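Glycoside hydrolase family 81 (Clostridium thermocellum, PDB 6FOP) probably hydrolyses the beta-1,3-glucan chains of laminarin and related polysaccharides as a glucanase of the cellulosome. Local coordinates at residues I53-I67 / I123-F136. Sequence-based numbering, arbitrary orientation. Where two conformers were deposited one is given.
Sequences IYAHPLTFKFKAEGI and IKATLMKGSPYAYF
The ring of Phe60 takes Leu127 CD2 squarely over one face, the methyl carbon 3.6 Å from the centroid and only 5° off the ring normal, a textbook CH-pi contact. At the rim of the same ring lies Ala55 CB, in plane, while Ala134 CB approaches CE1 and CZ obliquely. The other branch of Leu127, CD1, which also touches the Phe60 ring, reaches on obliquely to Phe62 CE1 at 3.7 Å, so Leu127 packs against both phenylalanines. Beyond this cluster Ile67 and Ile123 reach for each other tip to tip, Ile67 CD1 lying 3.7 Å from Ile123 CG2. Apart from Ala55, which lies in a loop, these residues belong to two antiparallel sheets packed face to face, an illustration of how the facing sheets of a beta-sandwich meet through apolar side chains, the hydrogen bonds across this contact being confined to the loop end.

There, the ring of His56 carries Tyr54 O over the centre of one face, and Lys129 NZ comes alongside it obliquely. With chi3 and chi4 both bent (-67° and -61°), the end of the lysine chain hooks round, bringing NZ to two carbonyls: Tyr54 O at 2.9 Å, in plane and on a lone pair, and Ala55 O at 2.8 Å, from above the carbonyl plane. Glu474 forms a salt bridge with the same ammonium, and Tyr264 OH bonds both to it and to His56 ND1. Gly130 N, in the type II turn from Met128 to Ser131, donates to His56 O at 3.0 Å, and a water accepts from Leu58 N and lies within bonding distance of Met128 O and Ser131 O, which compete with other acceptors for its protons.

The division is clear: apolar side-chain contacts join the sheets here, whereas Lys129 satisfies the carbonyls of Tyr54 and Ala55 and so joins its turn to the end of strand 53-54 and the loop that follows, its charge probably balanced in part by Glu474.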
# COMPACT_ATOMS: atom_id res chain seq x y z
N ILE A 53 -14.63 7.76 6.50
CA ILE A 53 -13.74 7.98 5.37
C ILE A 53 -12.52 8.72 5.90
O ILE A 53 -12.61 9.88 6.29
CB ILE A 53 -14.43 8.85 4.29
CG1 ILE A 53 -15.80 8.28 3.90
CG2 ILE A 53 -13.51 9.03 3.08
CD1 ILE A 53 -15.76 6.94 3.21
N TYR A 54 -11.36 8.02 5.94
CA TYR A 54 -10.18 8.57 6.56
C TYR A 54 -9.28 9.19 5.52
O TYR A 54 -8.39 8.54 4.97
CB TYR A 54 -9.45 7.50 7.42
CG TYR A 54 -10.25 7.11 8.66
CD1 TYR A 54 -11.18 6.08 8.61
CD2 TYR A 54 -10.14 7.82 9.85
CE1 TYR A 54 -11.96 5.75 9.73
CE2 TYR A 54 -10.91 7.50 10.95
CZ TYR A 54 -11.81 6.45 10.89
OH TYR A 54 -12.55 6.17 12.01
N ALA A 55 -9.55 10.45 5.20
CA ALA A 55 -8.80 11.20 4.22
C ALA A 55 -7.50 11.75 4.75
O ALA A 55 -6.43 11.47 4.16
CB ALA A 55 -9.67 12.31 3.63
N HIS A 56 -7.58 12.45 5.87
CA HIS A 56 -6.46 13.05 6.62
C HIS A 56 -5.99 14.37 5.99
O HIS A 56 -5.57 14.38 4.83
CB HIS A 56 -5.24 12.13 6.78
CG HIS A 56 -5.51 10.78 7.38
ND1 HIS A 56 -4.90 9.64 6.89
CD2 HIS A 56 -6.28 10.36 8.41
CE1 HIS A 56 -5.29 8.59 7.58
NE2 HIS A 56 -6.10 9.00 8.54
N PRO A 57 -6.04 15.48 6.72
CA PRO A 57 -6.37 15.56 8.16
C PRO A 57 -7.85 15.38 8.51
O PRO A 57 -8.18 15.20 9.68
CB PRO A 57 -5.83 16.95 8.55
CG PRO A 57 -5.98 17.72 7.27
CD PRO A 57 -5.52 16.76 6.21
N LEU A 58 -8.72 15.51 7.53
CA LEU A 58 -10.17 15.38 7.75
C LEU A 58 -10.67 13.96 7.66
O LEU A 58 -10.11 13.11 6.91
CB LEU A 58 -10.96 16.21 6.73
CG LEU A 58 -10.77 17.72 6.80
CD1 LEU A 58 -11.32 18.41 5.56
CD2 LEU A 58 -11.44 18.31 8.01
N THR A 59 -11.76 13.70 8.34
CA THR A 59 -12.51 12.48 8.18
C THR A 59 -13.96 12.79 7.92
O THR A 59 -14.46 13.86 8.32
CB THR A 59 -12.33 11.52 9.37
OG1 THR A 59 -12.95 12.07 10.53
CG2 THR A 59 -10.85 11.27 9.67
N PHE A 60 -14.65 11.85 7.29
CA PHE A 60 -16.03 12.08 6.84
C PHE A 60 -16.89 10.85 7.05
O PHE A 60 -16.38 9.74 7.18
CB PHE A 60 -16.05 12.42 5.33
CG PHE A 60 -15.13 13.53 4.94
CD1 PHE A 60 -15.53 14.86 5.05
CD2 PHE A 60 -13.83 13.26 4.46
CE1 PHE A 60 -14.67 15.88 4.73
CE2 PHE A 60 -12.97 14.28 4.14
CZ PHE A 60 -13.40 15.61 4.25
N LYS A 61 -18.20 11.03 7.03
CA LYS A 61 -19.09 9.88 6.93
C LYS A 61 -20.38 10.30 6.29
O LYS A 61 -21.00 11.29 6.73
CB LYS A 61 -19.35 9.25 8.30
CG LYS A 61 -20.07 7.90 8.18
CD LYS A 61 -20.37 7.23 9.51
CE LYS A 61 -21.52 7.90 10.21
NZ LYS A 61 -21.77 7.25 11.52
N PHE A 62 -20.83 9.57 5.28
CA PHE A 62 -22.12 9.84 4.64
C PHE A 62 -23.22 9.18 5.46
O PHE A 62 -23.03 8.12 6.04
CB PHE A 62 -22.14 9.31 3.20
CG PHE A 62 -21.21 10.07 2.29
CD1 PHE A 62 -19.87 9.74 2.20
CD2 PHE A 62 -21.69 11.14 1.52
CE1 PHE A 62 -19.01 10.45 1.38
CE2 PHE A 62 -20.83 11.86 0.71
CZ PHE A 62 -19.49 11.50 0.63
N LYS A 63 -24.36 9.86 5.55
CA LYS A 63 -25.57 9.38 6.24
C LYS A 63 -26.78 10.03 5.60
O LYS A 63 -26.62 10.88 4.73
CB LYS A 63 -25.50 9.63 7.75
CG LYS A 63 -25.37 11.10 8.13
CD LYS A 63 -25.23 11.27 9.63
CE LYS A 63 -25.21 12.74 10.03
NZ LYS A 63 -24.92 12.89 11.48
N ALA A 64 -27.98 9.61 6.00
CA ALA A 64 -29.18 10.14 5.37
C ALA A 64 -29.24 11.68 5.32
O ALA A 64 -29.64 12.25 4.31
CB ALA A 64 -30.42 9.54 6.03
N GLU A 65 -28.80 12.35 6.39
CA GLU A 65 -28.87 13.82 6.49
C GLU A 65 -27.86 14.51 5.56
O GLU A 65 -28.08 15.63 5.11
CB GLU A 65 -28.60 14.26 7.95
CG GLU A 65 -28.60 15.78 8.16
CD GLU A 65 -28.23 16.21 9.55
OE1 GLU A 65 -27.90 15.36 10.40
OE2 GLU A 65 -28.25 17.44 9.79
N GLY A 66 -26.71 13.89 5.33
CA GLY A 66 -25.64 14.57 4.60
C GLY A 66 -24.28 13.98 4.89
O GLY A 66 -24.15 12.75 5.07
N ILE A 67 -23.28 14.86 4.98
CA ILE A 67 -21.88 14.44 5.12
C ILE A 67 -21.30 14.92 6.44
O ILE A 67 -21.12 16.14 6.66
CB ILE A 67 -20.99 14.99 3.96
CG1 ILE A 67 -21.60 14.74 2.57
CG2 ILE A 67 -19.61 14.35 4.06
CD1 ILE A 67 -22.40 15.90 2.00
N ILE A 123 -26.29 17.19 -3.06
CA ILE A 123 -24.99 17.67 -2.64
C ILE A 123 -23.95 16.79 -3.37
O ILE A 123 -24.03 15.56 -3.30
CB ILE A 123 -24.76 17.51 -1.13
CG1 ILE A 123 -25.90 18.15 -0.33
CG2 ILE A 123 -23.41 18.13 -0.73
CD1 ILE A 123 -25.84 17.85 1.14
N LYS A 124 -22.96 17.44 -3.99
CA LYS A 124 -21.80 16.74 -4.54
C LYS A 124 -20.62 17.16 -3.71
O LYS A 124 -20.33 18.34 -3.60
CB LYS A 124 -21.58 17.10 -6.00
CG LYS A 124 -20.46 16.25 -6.64
CD LYS A 124 -20.44 16.48 -8.14
CE LYS A 124 -19.42 15.65 -8.87
NZ LYS A 124 -19.62 15.84 -10.35
N ALA A 125 -19.98 16.18 -3.09
CA ALA A 125 -18.85 16.42 -2.18
C ALA A 125 -17.56 15.88 -2.76
O ALA A 125 -17.53 14.75 -3.28
CB ALA A 125 -19.13 15.75 -0.85
N THR A 126 -16.51 16.70 -2.71
CA THR A 126 -15.16 16.27 -3.05
C THR A 126 -14.37 16.17 -1.74
O THR A 126 -14.19 17.18 -1.03
CB THR A 126 -14.46 17.25 -3.99
OG1 THR A 126 -15.22 17.36 -5.19
CG2 THR A 126 -13.04 16.82 -4.35
N LEU A 127 -13.91 14.94 -1.47
CA LEU A 127 -13.12 14.58 -0.29
C LEU A 127 -11.72 14.23 -0.78
O LEU A 127 -11.58 13.52 -1.78
CB LEU A 127 -13.74 13.40 0.43
CG LEU A 127 -15.25 13.44 0.60
CD1 LEU A 127 -15.71 12.18 1.31
CD2 LEU A 127 -15.74 14.71 1.30
N MET A 128 -10.70 14.78 -0.12
CA MET A 128 -9.33 14.63 -0.62
C MET A 128 -8.36 14.27 0.49
O MET A 128 -8.29 14.95 1.53
CB MET A 128 -8.90 15.90 -1.33
CG MET A 128 -7.45 15.92 -1.77
SD MET A 128 -7.25 17.35 -2.81
CE MET A 128 -5.49 17.51 -2.84
N LYS A 129 -7.59 13.22 0.23
CA LYS A 129 -6.50 12.80 1.09
C LYS A 129 -5.37 13.79 0.84
O LYS A 129 -4.99 14.02 -0.31
CB LYS A 129 -6.08 11.40 0.75
CG LYS A 129 -4.85 10.90 1.49
CD LYS A 129 -4.69 9.38 1.38
CE LYS A 129 -5.76 8.61 2.10
NZ LYS A 129 -5.82 8.85 3.58
N GLY A 130 -4.82 14.37 1.90
CA GLY A 130 -3.81 15.39 1.75
C GLY A 130 -4.35 16.80 1.50
O GLY A 130 -3.58 17.67 1.07
N SER A 131 -5.61 17.05 1.82
CA SER A 131 -6.14 18.42 1.74
C SER A 131 -6.75 18.78 3.08
O SER A 131 -7.51 18.01 3.64
CB SER A 131 -7.23 18.55 0.69
OG SER A 131 -7.68 19.89 0.62
N PRO A 132 -6.56 20.04 3.52
CA PRO A 132 -7.35 20.52 4.68
C PRO A 132 -8.75 20.99 4.29
O PRO A 132 -9.51 21.38 5.17
CB PRO A 132 -6.50 21.70 5.16
CG PRO A 132 -5.92 22.24 3.93
CD PRO A 132 -5.59 21.04 3.07
N TYR A 133 -9.05 21.01 2.99
CA TYR A 133 -10.35 21.42 2.47
C TYR A 133 -11.27 20.26 2.15
O TYR A 133 -10.78 19.14 1.86
CB TYR A 133 -10.21 22.20 1.18
CG TYR A 133 -9.46 23.49 1.29
CD1 TYR A 133 -10.12 24.68 1.71
CD2 TYR A 133 -8.13 23.59 0.94
CE1 TYR A 133 -9.44 25.88 1.78
CE2 TYR A 133 -7.44 24.79 1.03
CZ TYR A 133 -8.12 25.95 1.45
OH TYR A 133 -7.40 27.13 1.49
N ALA A 134 -12.58 20.52 2.16
CA ALA A 134 -13.56 19.67 1.46
C ALA A 134 -14.44 20.63 0.66
O ALA A 134 -14.72 21.76 1.11
CB ALA A 134 -14.39 18.81 2.40
N TYR A 135 -14.82 20.20 -0.53
CA TYR A 135 -15.48 21.07 -1.51
C TYR A 135 -16.86 20.51 -1.86
O TYR A 135 -17.02 19.30 -2.00
CB TYR A 135 -14.65 21.17 -2.78
CG TYR A 135 -13.18 21.48 -2.57
CD1 TYR A 135 -12.73 22.75 -2.31
CD2 TYR A 135 -12.23 20.46 -2.63
CE1 TYR A 135 -11.40 23.04 -2.13
CE2 TYR A 135 -10.89 20.74 -2.45
CZ TYR A 135 -10.46 22.00 -2.19
OH TYR A 135 -9.11 22.26 -2.01
N PHE A 136 -17.85 21.41 -2.01
CA PHE A 136 -19.23 21.00 -2.21
C PHE A 136 -19.91 21.83 -3.29
O PHE A 136 -19.64 23.03 -3.41
CB PHE A 136 -20.03 21.15 -0.90
CG PHE A 136 -19.43 20.42 0.29
CD1 PHE A 136 -18.49 21.03 1.10
CD2 PHE A 136 -19.80 19.12 0.57
CE1 PHE A 136 -17.91 20.35 2.17
CE2 PHE A 136 -19.23 18.43 1.63
CZ PHE A 136 -18.30 19.06 2.43
O HOH W 1 -8.56 15.61 4.48